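PDB 5ZBF: cupin domain protein from Microcystis aeruginosa DIANCHI905, which probably acts as a cupin-superfamily isomerase in making the Choi moiety of aeruginosins, and binds 4-hydroxyphenylpyruvic acid at an iron(II) centre. Local coordinates for residues L58-K63 / H84-P89; M52-E57 / R70-I75; S2-V7 / I168-E173; F22-T27 / I182-S187. All coordinates share one frame; numbering follows the deposited sequence.

Contact 1. Residues L58-K63 / H84-P89; sequences LELYIK and HGFVNP. With FE2 (Fe (II) ion), chain C; ENO (3-(4-hydroxy-phenyl)pyruvic acid), chain B.
F86 turns CG opposite its carbonyl carbon (chi1 -58°), which places its aromatic ring where methyls of L58 and L60 both reach it. CD2 of L58 lies 3.6 Å from CD1 of F86, and farther round the ring CD1 of L60 is 3.6 Å from CE1 of F86. H84, on the same face of the sheet, is rotated differently, with CG between backbone N and carbonyl carbon (chi1 57°), and its imidazole leads away from strand 58-62 toward the metal.

The frame is antiparallel. E59 with V87 and Y61 with G85 are hydrogen-bonded pairs; E59 N reaches V87 O at 2.8 Å. On the opposite face V87 sets CG2 3.5 Å from CE2 of Y61, and E59 runs alongside V87, pointing the same way. Opposite Y61 there is only a glycine, and CB of Y61 lies close to its carbonyl.

This sheet of the cupin barrel carries part of the metal site. NE2 of H84 binds the iron(II) ion at 2.1 Å, while H43, H45 and Q49, the last reaching in from strand 48-55, supply the remaining protein ligands; V82 O takes a hydrogen bond from ND1 of H84 and so fixes the turn of the imidazole. The ligand chelates the metal through its keto O4 at 2.1 Å and carboxylate O1 at 2.2 Å. Both the H84 and F86 rings present an edge to O4. Chelation of this kind would probably polarise the keto group, which is consistent with isomerase chemistry at an alpha-keto acid.

Contact 2. Residues M52-E57 / R70-I75; sequences MVLSGE and RALQDI
L54 and L72 meet at about a right angle, each through one methyl, with CD2 of L54 3.8 Å from CD2 of L72. Beside them V53 approaches A71 with its CG1 branch, which stands 4.0 Å from the CB of A71, and that same CB also lies near the carbonyls of L54 and G56. M52 and I75 cross obliquely through CG and CG2, but both have two conformers, so the detail of this pairing is doubtful. The backbone adds a bond: V53 O accepts from L72 N at 2.8 Å, the N-H pointing almost straight at it (170°), and also meets the CA-H of A71. Strand 48-55 of the first cupin domain turns a corner here: L54 and S55 both face I95, forming a classic beta bulge, and the chain passes on toward strand 57-62. In the turn that leads from R70 into strand 74-78, R70 grips D74 side-on, NE to OD2 at 2.9 Å and NH2 to OD1 at 3.0 Å, both carboxylate oxygens lying close to the guanidinium plane. OD2 also takes the backbone N of R70, from the same face as NE, while T114 bonds to OD1. Q73 OE1 lies over one face of the guanidinium, offset toward its rim. A water joins V53 N to the carbonyls of R70 and D74.

Contact 3. Residues S2-V7 / I168-E173; sequences SEFFPV and IFIENE
F4 and I170 bring their CA atoms to 6.8 Å without strand pairing, since residues 2-7 are irregular whereas 168-173 runs from a strand into a tight turn. This is N-terminal chain packed on a beta hairpin of the second cupin domain, the turn linking strands 166-170 and 173-177. I170 has two modelled conformers; in the one described, its CG2 sits over the centre of the F4 ring, 3.6 Å from the centroid and 14° off the normal. N172 approaches the rim of that ring, with OD1 in its plane and 3.6 Å from CE2 of F4. Were an alanine to replace F4, the methyl of I170 would probably lose its aromatic cover and a gap would open against the turn. F5 turns the end of its ring to I168, CE1 of F5 being 3.9 Å from CG2 of I168. The two oxygens of E173 have different partners: OE2 meets the F5 ring at its edge, while OE1 takes a hydrogen bond from a water that accepts from F4 N. S2 forms an ST motif, its OG accepting from F5 N at 3.0 Å, and that same OG donates to the syn lone pair of E173 OE2 at 2.7 Å.

Contact 4. Residues F22-T27 / I182-S187; sequences FQCQDT and IYYAPS
Y184 passes its side chain across C24 and ends against Q25, so its atoms can be taken in order. With CG opposite the backbone N (chi1 168°), the ring is sent toward strand 22-24. CB comes first, 3.9 Å from SG of C24. The ring follows, with CB of C24 over one face at 3.8 Å from the centroid, 15° off the normal; the sulfur stands obliquely to it. On the opposite face P186 N lies over the ring centre, so the phenol is sandwiched. CE2 then meets CG of Q25 at 3.8 Å. At the tip, OH comes to 3.1 Å from CD of Q25, whose extended side chain crosses the tyrosine at about a right angle, the amide plane turned 77° from the ring. NE2 of Q25 is hydrogen-bonded to E3; the hydroxyl's own hydrogen-bond partner is E156. A leucine in place of Y184 would probably leave E156 without its hydroxyl mate and C24 without the flat surface its CB rests on.

I182 fills the other end of the interface. Its CD1 touches CB of F22 at 3.6 Å and SG of C24 at 3.7 Å, and its CG2 sits over the face of the F22 ring, 4.2 Å from the centroid.

The two chain directions are nearly identical, yet the nearest CA atoms stand 6.3 Å apart, so strand pairing is absent. Strand 17-24 leaves through a type II' beta turn from C24 to T27. In this two-domain (bicupin) chain, the N-terminal strand 17-24 thus packs through side chains against strand 183-185 of the second cupin domain, with I158 touching both C24 and Y184.

In the fold
Contacts 1 and 2 lie in the first cupin domain; across the chain's centre, contacts 3 and 4 each set a piece of the N-terminal chain against the second. Contacts 1 and 4 are buried, whereas 2 and 3 are only partly so. Chemistry follows place: contact 1, the farthest of the four from the chain's centre yet buried and holding H84 of the iron site, relies on backbone pairing; contact 2, at a strand corner, adds waters and a salt bridge; contact 3 mixes rings with a carboxylate; contact 4 is almost wholly apolar. Neighbours join up: L58 of contact 1 packs on V53 of contact 2, and F4 O and E3 OE2 of contact 3 probably bond to Y184 N and Q25 NE2 of contact 4.

Contact 1. Residues L58-K63 / H84-P89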
# COMPACT_ATOMS: atom_id res chain seq x y z
N LEU A 58 7.41 3.96 -12.95
CA LEU A 58 6.75 5.26 -12.95
C LEU A 58 7.81 6.33 -12.71
O LEU A 58 8.86 6.05 -12.11
CB LEU A 58 5.68 5.27 -11.86
CG LEU A 58 4.48 6.20 -11.93
CD1 LEU A 58 3.72 6.08 -13.24
CD2 LEU A 58 3.56 5.92 -10.75
N GLU A 59 7.57 7.52 -13.25
CA GLU A 59 8.39 8.68 -12.96
C GLU A 59 7.54 9.67 -12.20
O GLU A 59 6.45 10.07 -12.66
CB GLU A 59 8.90 9.32 -14.24
CG GLU A 59 9.92 8.48 -14.98
CD GLU A 59 10.41 9.14 -16.25
OE1 GLU A 59 9.62 9.87 -16.89
OE2 GLU A 59 11.58 8.93 -16.60
N LEU A 60 8.05 10.06 -11.04
CA LEU A 60 7.42 11.04 -10.16
C LEU A 60 7.94 12.47 -10.46
O LEU A 60 9.14 12.72 -10.47
CB LEU A 60 7.71 10.68 -8.70
CG LEU A 60 7.33 11.70 -7.62
CD1 LEU A 60 5.83 11.81 -7.48
CD2 LEU A 60 7.96 11.32 -6.29
N TYR A 61 7.00 13.38 -10.68
CA TYR A 61 7.27 14.80 -10.89
C TYR A 61 6.81 15.53 -9.64
O TYR A 61 5.61 15.59 -9.36
CB TYR A 61 6.51 15.30 -12.12
CG TYR A 61 7.12 14.86 -13.42
CD1 TYR A 61 7.71 15.78 -14.29
CD2 TYR A 61 7.11 13.52 -13.80
CE1 TYR A 61 8.26 15.37 -15.50
CE2 TYR A 61 7.66 13.11 -15.00
CZ TYR A 61 8.24 14.03 -15.84
OH TYR A 61 8.79 13.61 -17.04
N ILE A 62 7.76 16.05 -8.89
CA ILE A 62 7.48 16.66 -7.59
C ILE A 62 8.62 17.61 -7.23
O ILE A 62 9.78 17.32 -7.52
CB ILE A 62 7.27 15.57 -6.51
CG1 ILE A 62 6.57 16.14 -5.27
CG2 ILE A 62 8.59 14.89 -6.15
CD1 ILE A 62 6.10 15.08 -4.30
N LYS A 63 8.30 18.75 -6.64
CA LYS A 63 9.32 19.75 -6.26
C LYS A 63 10.35 20.02 -7.36
O LYS A 63 11.56 19.99 -7.11
CB LYS A 63 10.03 19.30 -4.98
CG LYS A 63 9.09 18.93 -3.84
CD LYS A 63 9.81 18.83 -2.51
CE LYS A 63 8.84 18.43 -1.40
NZ LYS A 63 9.51 18.17 -0.10
N HIS A 84 2.07 17.18 -7.43
CA HIS A 84 2.70 15.95 -7.90
C HIS A 84 2.04 15.45 -9.16
O HIS A 84 0.82 15.51 -9.32
CB HIS A 84 2.70 14.88 -6.82
CG HIS A 84 1.33 14.54 -6.30
ND1 HIS A 84 0.68 15.32 -5.38
CD2 HIS A 84 0.52 13.49 -6.55
CE1 HIS A 84 -0.49 14.77 -5.09
NE2 HIS A 84 -0.61 13.66 -5.80
N GLY A 85 2.88 14.94 -10.07
CA GLY A 85 2.41 14.35 -11.33
C GLY A 85 3.26 13.13 -11.63
O GLY A 85 4.21 12.84 -10.91
N PHE A 86 2.92 12.43 -12.72
CA PHE A 86 3.59 11.20 -13.10
C PHE A 86 3.68 11.02 -14.61
O PHE A 86 2.83 11.51 -15.36
CB PHE A 86 2.83 9.98 -12.54
CG PHE A 86 2.68 9.98 -11.04
CD1 PHE A 86 3.68 9.47 -10.22
CD2 PHE A 86 1.52 10.46 -10.45
CE1 PHE A 86 3.53 9.46 -8.84
CE2 PHE A 86 1.36 10.46 -9.07
CZ PHE A 86 2.37 9.95 -8.27
N VAL A 87 4.71 10.31 -15.04
CA VAL A 87 4.76 9.74 -16.38
C VAL A 87 5.02 8.25 -16.25
O VAL A 87 5.87 7.82 -15.47
CB VAL A 87 5.88 10.38 -17.23
CG1 VAL A 87 6.10 9.59 -18.53
CG2 VAL A 87 5.57 11.84 -17.50
N ASN A 88 4.29 7.45 -17.02
CA ASN A 88 4.64 6.05 -17.19
C ASN A 88 5.65 5.96 -18.34
O ASN A 88 5.28 6.18 -19.51
CB ASN A 88 3.39 5.23 -17.49
CG ASN A 88 3.71 3.76 -17.75
OD1 ASN A 88 4.86 3.34 -17.68
ND2 ASN A 88 2.69 2.99 -18.08
N PRO A 89 6.92 5.64 -18.02
CA PRO A 89 7.98 5.64 -19.04
C PRO A 89 7.98 4.39 -19.94
O PRO A 89 8.78 4.32 -20.89
CB PRO A 89 9.26 5.66 -18.20
CG PRO A 89 8.89 4.87 -17.00
CD PRO A 89 7.47 5.26 -16.69
FE FE2 C . -2.53 12.70 -5.87
O4 ENO B . -1.85 11.23 -7.23
C9 ENO B . -3.95 10.90 -11.01
C8 ENO B . -4.17 11.89 -11.98
C7 ENO B . -3.29 12.97 -12.09
C6 ENO B . -2.19 13.05 -11.24
C5 ENO B . -1.98 12.07 -10.27
C4 ENO B . -2.85 10.99 -10.15
O3 ENO B . -3.50 13.93 -13.03
C3 ENO B . -2.60 9.94 -9.09
C2 ENO B . -2.78 10.61 -7.73
C1 ENO B . -4.07 10.55 -7.04
O2 ENO B . -4.94 9.70 -7.36
O1 ENO B . -4.28 11.37 -6.12

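Contact 2. Residues M52-E57 / R70-I75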
# COMPACT_ATOMS: atom_id res chain seq x y z
N MET A 52 3.28 2.99 -4.15
CA MET A 52 4.34 2.17 -4.73
C MET A 52 3.86 1.58 -6.03
O MET A 52 2.67 1.34 -6.21
CB MET A 52 4.70 1.00 -3.82
CG MET A 52 5.09 1.34 -2.41
SD MET A 52 5.65 -0.18 -1.60
CE MET A 52 6.92 -0.72 -2.74
N VAL A 53 4.81 1.35 -6.93
CA VAL A 53 4.57 0.59 -8.14
C VAL A 53 4.66 -0.91 -7.77
O VAL A 53 5.61 -1.34 -7.08
CB VAL A 53 5.65 0.90 -9.19
CG1 VAL A 53 5.51 0.01 -10.42
CG2 VAL A 53 5.62 2.39 -9.54
N LEU A 54 3.69 -1.68 -8.24
CA LEU A 54 3.71 -3.14 -8.07
C LEU A 54 4.23 -3.87 -9.30
O LEU A 54 4.91 -4.87 -9.19
CB LEU A 54 2.31 -3.66 -7.72
CG LEU A 54 1.64 -3.10 -6.45
CD1 LEU A 54 0.22 -3.63 -6.33
CD2 LEU A 54 2.45 -3.47 -5.21
N SER A 55 3.89 -3.35 -10.48
CA SER A 55 4.36 -3.89 -11.74
C SER A 55 4.56 -2.73 -12.71
O SER A 55 3.68 -1.88 -12.83
CB SER A 55 3.34 -4.88 -12.30
OG SER A 55 3.72 -5.34 -13.57
N GLY A 56 5.70 -2.71 -13.38
CA GLY A 56 6.04 -1.64 -14.32
C GLY A 56 7.02 -0.65 -13.72
O GLY A 56 7.89 -1.03 -12.95
N GLU A 57 6.88 0.62 -14.10
CA GLU A 57 7.77 1.68 -13.66
C GLU A 57 6.98 2.98 -13.73
O GLU A 57 5.97 3.06 -14.45
CB GLU A 57 9.02 1.75 -14.54
CG GLU A 57 10.13 2.65 -14.03
CD GLU A 57 11.29 2.78 -15.01
OE1 GLU A 57 11.38 1.99 -15.98
OE2 GLU A 57 12.13 3.68 -14.81
N ARG A 70 10.77 2.40 -8.81
CA ARG A 70 10.93 1.00 -9.20
C ARG A 70 9.92 0.11 -8.51
O ARG A 70 9.58 0.31 -7.34
CB ARG A 70 12.33 0.51 -8.84
CG ARG A 70 13.46 1.21 -9.61
CD ARG A 70 14.81 0.97 -8.98
NE ARG A 70 14.81 1.44 -7.60
CZ ARG A 70 15.77 1.19 -6.72
NH1 ARG A 70 16.83 0.48 -7.07
NH2 ARG A 70 15.66 1.66 -5.48
N ALA A 71 9.46 -0.91 -9.24
CA ALA A 71 8.47 -1.86 -8.74
C ALA A 71 8.95 -2.54 -7.45
O ALA A 71 10.08 -3.01 -7.38
CB ALA A 71 8.18 -2.91 -9.79
N LEU A 72 8.07 -2.57 -6.45
CA LEU A 72 8.29 -3.26 -5.17
C LEU A 72 9.52 -2.76 -4.40
O LEU A 72 10.04 -3.48 -3.54
CB LEU A 72 8.35 -4.77 -5.40
CG LEU A 72 7.15 -5.36 -6.15
CD1 LEU A 72 7.37 -6.84 -6.35
CD2 LEU A 72 5.85 -5.10 -5.41
N GLN A 73 9.96 -1.53 -4.68
CA GLN A 73 11.15 -0.95 -4.03
C GLN A 73 10.91 0.46 -3.47
O GLN A 73 11.17 0.72 -2.30
CB GLN A 73 12.33 -0.90 -4.99
CG GLN A 73 12.83 -2.26 -5.46
CD GLN A 73 14.25 -2.21 -5.99
OE1 GLN A 73 15.22 -2.13 -5.22
NE2 GLN A 73 14.39 -2.27 -7.30
N ASP A 74 10.42 1.36 -4.33
CA ASP A 74 10.35 2.77 -3.98
C ASP A 74 8.93 3.17 -3.57
O ASP A 74 7.94 2.61 -4.05
CB ASP A 74 10.85 3.61 -5.16
CG ASP A 74 12.29 3.27 -5.56
OD1 ASP A 74 13.14 3.06 -4.67
OD2 ASP A 74 12.58 3.17 -6.78
N ILE A 75 8.86 4.08 -2.61
CA ILE A 75 7.58 4.64 -2.23
C ILE A 75 7.65 6.16 -2.44
O ILE A 75 8.57 6.85 -2.00
CB ILE A 75 7.10 4.15 -0.83
CG1 ILE A 75 7.14 5.22 0.26
CG2 ILE A 75 7.84 2.89 -0.37
CD1 ILE A 75 5.77 5.78 0.53
O HOH W 1 7.52 2.20 -6.56
O HOH W 2 10.38 -1.06 -11.95

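Contact 3. Residues S2-V7 / I168-E173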
# COMPACT_ATOMS: atom_id res chain seq x y z
N SER A 2 -17.25 -5.37 3.76
CA SER A 2 -17.35 -5.09 5.22
C SER A 2 -16.28 -4.10 5.64
O SER A 2 -15.38 -3.81 4.87
CB SER A 2 -17.18 -6.38 6.02
OG SER A 2 -15.84 -6.85 5.94
N GLU A 3 -16.36 -3.60 6.87
CA GLU A 3 -15.34 -2.68 7.37
C GLU A 3 -13.95 -3.32 7.26
O GLU A 3 -13.02 -2.68 6.80
CB GLU A 3 -15.60 -2.28 8.83
CG GLU A 3 -14.57 -1.30 9.37
CD GLU A 3 -14.78 -0.93 10.83
OE1 GLU A 3 -15.37 -1.74 11.58
OE2 GLU A 3 -14.35 0.18 11.22
N PHE A 4 -13.82 -4.57 7.71
CA PHE A 4 -12.52 -5.23 7.76
C PHE A 4 -12.05 -5.79 6.42
O PHE A 4 -10.84 -5.95 6.21
CB PHE A 4 -12.52 -6.37 8.78
CG PHE A 4 -12.91 -5.97 10.17
CD1 PHE A 4 -12.50 -4.76 10.73
CD2 PHE A 4 -13.66 -6.84 10.95
CE1 PHE A 4 -12.86 -4.41 12.02
CE2 PHE A 4 -14.02 -6.50 12.25
CZ PHE A 4 -13.61 -5.29 12.78
N PHE A 5 -12.99 -6.09 5.53
CA PHE A 5 -12.67 -6.56 4.19
C PHE A 5 -13.46 -5.72 3.18
O PHE A 5 -14.46 -6.16 2.62
CB PHE A 5 -12.97 -8.05 4.04
CG PHE A 5 -12.20 -8.90 5.01
CD1 PHE A 5 -10.86 -9.19 4.77
CD2 PHE A 5 -12.79 -9.35 6.18
CE1 PHE A 5 -10.13 -9.95 5.68
CE2 PHE A 5 -12.06 -10.12 7.08
CZ PHE A 5 -10.74 -10.42 6.82
N PRO A 6 -13.00 -4.48 2.98
CA PRO A 6 -13.81 -3.54 2.20
C PRO A 6 -13.94 -3.90 0.71
O PRO A 6 -12.97 -4.37 0.09
CB PRO A 6 -13.09 -2.20 2.39
CG PRO A 6 -11.70 -2.55 2.79
CD PRO A 6 -11.80 -3.85 3.55
N VAL A 7 -15.13 -3.67 0.17
CA VAL A 7 -15.39 -3.86 -1.25
C VAL A 7 -14.99 -2.59 -2.00
O VAL A 7 -15.42 -1.50 -1.63
CB VAL A 7 -16.89 -4.16 -1.48
CG1 VAL A 7 -17.19 -4.28 -2.96
CG2 VAL A 7 -17.32 -5.41 -0.73
N ILE A 168 -7.21 -14.70 6.45
CA ILE A 168 -7.05 -13.59 7.41
C ILE A 168 -8.28 -13.54 8.32
O ILE A 168 -9.39 -13.64 7.83
CB ILE A 168 -6.92 -12.24 6.66
CG1 ILE A 168 -5.62 -12.20 5.84
CG2 ILE A 168 -6.95 -11.06 7.64
CD1 ILE A 168 -4.36 -12.08 6.67
N PHE A 169 -8.05 -13.41 9.62
CA PHE A 169 -9.11 -13.24 10.62
C PHE A 169 -8.93 -11.89 11.28
O PHE A 169 -7.83 -11.55 11.68
CB PHE A 169 -9.05 -14.34 11.70
CG PHE A 169 -9.96 -14.10 12.89
CD1 PHE A 169 -9.52 -13.35 13.99
CD2 PHE A 169 -11.24 -14.64 12.93
CE1 PHE A 169 -10.35 -13.13 15.08
CE2 PHE A 169 -12.07 -14.43 14.03
CZ PHE A 169 -11.62 -13.68 15.10
N ILE A 170 -10.01 -11.11 11.34
CA ILE A 170 -9.99 -9.83 12.05
C ILE A 170 -11.19 -9.74 12.98
O ILE A 170 -12.35 -9.72 12.54
CB ILE A 170 -9.98 -8.64 11.08
CG1 ILE A 170 -8.68 -8.66 10.27
CG2 ILE A 170 -10.10 -7.33 11.83
CD1 ILE A 170 -8.68 -7.67 9.13
N GLU A 171 -10.88 -9.70 14.28
CA GLU A 171 -11.81 -9.53 15.42
C GLU A 171 -12.83 -10.65 15.59
O GLU A 171 -12.87 -11.30 16.64
CB GLU A 171 -12.56 -8.18 15.36
CG GLU A 171 -13.23 -7.75 16.67
CD GLU A 171 -12.25 -7.21 17.72
OE1 GLU A 171 -11.13 -7.76 17.87
OE2 GLU A 171 -12.60 -6.24 18.41
N ASN A 172 -13.66 -10.81 14.58
CA ASN A 172 -14.80 -11.69 14.63
C ASN A 172 -15.27 -12.07 13.21
O ASN A 172 -16.41 -12.49 13.02
CB ASN A 172 -15.93 -10.99 15.41
CG ASN A 172 -16.10 -9.52 14.99
OD1 ASN A 172 -15.89 -9.18 13.84
ND2 ASN A 172 -16.45 -8.66 15.94
N GLU A 173 -14.35 -11.97 12.24
CA GLU A 173 -14.66 -12.09 10.81
C GLU A 173 -13.46 -12.74 10.10
O GLU A 173 -12.32 -12.41 10.41
CB GLU A 173 -14.90 -10.69 10.24
CG GLU A 173 -15.91 -10.64 9.13
CD GLU A 173 -16.13 -9.24 8.57
OE1 GLU A 173 -16.35 -8.29 9.35
OE2 GLU A 173 -16.10 -9.11 7.35
O HOH W 3 -16.30 -5.66 9.30

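Contact 4. Residues F22-T27 / I182-S187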
# COMPACT_ATOMS: atom_id res chain seq x y z
N PHE A 22 -10.84 1.77 -2.11
CA PHE A 22 -11.29 1.13 -0.89
C PHE A 22 -11.28 2.14 0.26
O PHE A 22 -10.27 2.80 0.50
CB PHE A 22 -10.35 0.01 -0.46
CG PHE A 22 -10.10 -1.09 -1.47
CD1 PHE A 22 -10.60 -2.36 -1.27
CD2 PHE A 22 -9.25 -0.89 -2.55
CE1 PHE A 22 -10.31 -3.40 -2.14
CE2 PHE A 22 -8.95 -1.92 -3.43
CZ PHE A 22 -9.48 -3.18 -3.22
N GLN A 23 -12.37 2.19 1.02
CA GLN A 23 -12.45 3.09 2.17
C GLN A 23 -12.00 2.34 3.41
O GLN A 23 -12.50 1.25 3.67
CB GLN A 23 -13.88 3.59 2.36
CG GLN A 23 -14.00 4.76 3.32
CD GLN A 23 -13.40 6.04 2.76
OE1 GLN A 23 -13.71 6.45 1.64
NE2 GLN A 23 -12.54 6.68 3.55
N CYS A 24 -11.05 2.91 4.15
CA CYS A 24 -10.56 2.35 5.41
C CYS A 24 -10.65 3.43 6.51
O CYS A 24 -9.65 4.05 6.88
CB CYS A 24 -9.12 1.86 5.25
SG CYS A 24 -8.89 0.61 3.98
N GLN A 25 -11.86 3.64 6.99
CA GLN A 25 -12.19 4.78 7.85
C GLN A 25 -11.69 6.08 7.22
O GLN A 25 -12.20 6.48 6.18
CB GLN A 25 -11.71 4.55 9.28
CG GLN A 25 -12.59 3.54 10.01
CD GLN A 25 -12.18 3.29 11.45
OE1 GLN A 25 -11.36 4.00 12.02
NE2 GLN A 25 -12.76 2.26 12.04
N ASP A 26 -10.69 6.74 7.81
CA ASP A 26 -10.26 8.05 7.30
C ASP A 26 -9.11 7.95 6.30
O ASP A 26 -8.58 8.98 5.86
CB ASP A 26 -9.89 8.99 8.45
CG ASP A 26 -11.07 9.33 9.33
OD1 ASP A 26 -12.21 9.40 8.81
OD2 ASP A 26 -10.87 9.53 10.54
N THR A 27 -8.74 6.73 5.92
CA THR A 27 -7.75 6.49 4.90
C THR A 27 -8.43 5.88 3.67
O THR A 27 -9.27 4.99 3.79
CB THR A 27 -6.68 5.52 5.41
OG1 THR A 27 -6.15 6.01 6.64
CG2 THR A 27 -5.54 5.35 4.40
N ILE A 182 -8.19 -6.27 -0.13
CA ILE A 182 -7.40 -5.85 1.03
C ILE A 182 -8.07 -6.23 2.34
O ILE A 182 -9.27 -6.54 2.39
CB ILE A 182 -7.11 -4.32 1.05
CG1 ILE A 182 -8.35 -3.50 1.45
CG2 ILE A 182 -6.55 -3.85 -0.29
CD1 ILE A 182 -8.11 -2.01 1.46
N TYR A 183 -7.29 -6.21 3.42
CA TYR A 183 -7.88 -6.20 4.75
C TYR A 183 -7.58 -4.86 5.40
O TYR A 183 -6.57 -4.20 5.10
CB TYR A 183 -7.39 -7.38 5.62
CG TYR A 183 -5.94 -7.32 6.02
CD1 TYR A 183 -5.53 -6.56 7.11
CD2 TYR A 183 -4.97 -8.00 5.30
CE1 TYR A 183 -4.18 -6.49 7.47
CE2 TYR A 183 -3.63 -7.95 5.66
CZ TYR A 183 -3.24 -7.19 6.74
OH TYR A 183 -1.90 -7.15 7.08
N TYR A 184 -8.46 -4.48 6.31
CA TYR A 184 -8.29 -3.29 7.12
C TYR A 184 -8.52 -3.66 8.58
O TYR A 184 -9.60 -4.12 8.94
CB TYR A 184 -9.27 -2.20 6.69
CG TYR A 184 -9.35 -1.04 7.65
CD1 TYR A 184 -8.20 -0.37 8.04
CD2 TYR A 184 -10.57 -0.62 8.18
CE1 TYR A 184 -8.26 0.70 8.93
CE2 TYR A 184 -10.64 0.45 9.07
CZ TYR A 184 -9.47 1.10 9.44
OH TYR A 184 -9.52 2.15 10.33
N ALA A 185 -7.50 -3.45 9.41
CA ALA A 185 -7.59 -3.74 10.84
C ALA A 185 -7.47 -2.44 11.61
O ALA A 185 -6.38 -1.89 11.72
CB ALA A 185 -6.48 -4.70 11.26
N PRO A 186 -8.60 -1.92 12.13
CA PRO A 186 -8.54 -0.72 12.95
C PRO A 186 -7.68 -0.93 14.19
O PRO A 186 -7.36 -2.07 14.54
CB PRO A 186 -10.00 -0.49 13.37
CG PRO A 186 -10.81 -1.23 12.37
CD PRO A 186 -9.98 -2.39 11.94
N SER A 187 -7.34 0.17 14.85
CA SER A 187 -6.60 0.10 16.10
C SER A 187 -7.26 -0.87 17.07
O SER A 187 -8.48 -0.86 17.24
CB SER A 187 -6.49 1.49 16.74
OG SER A 187 -5.54 2.28 16.04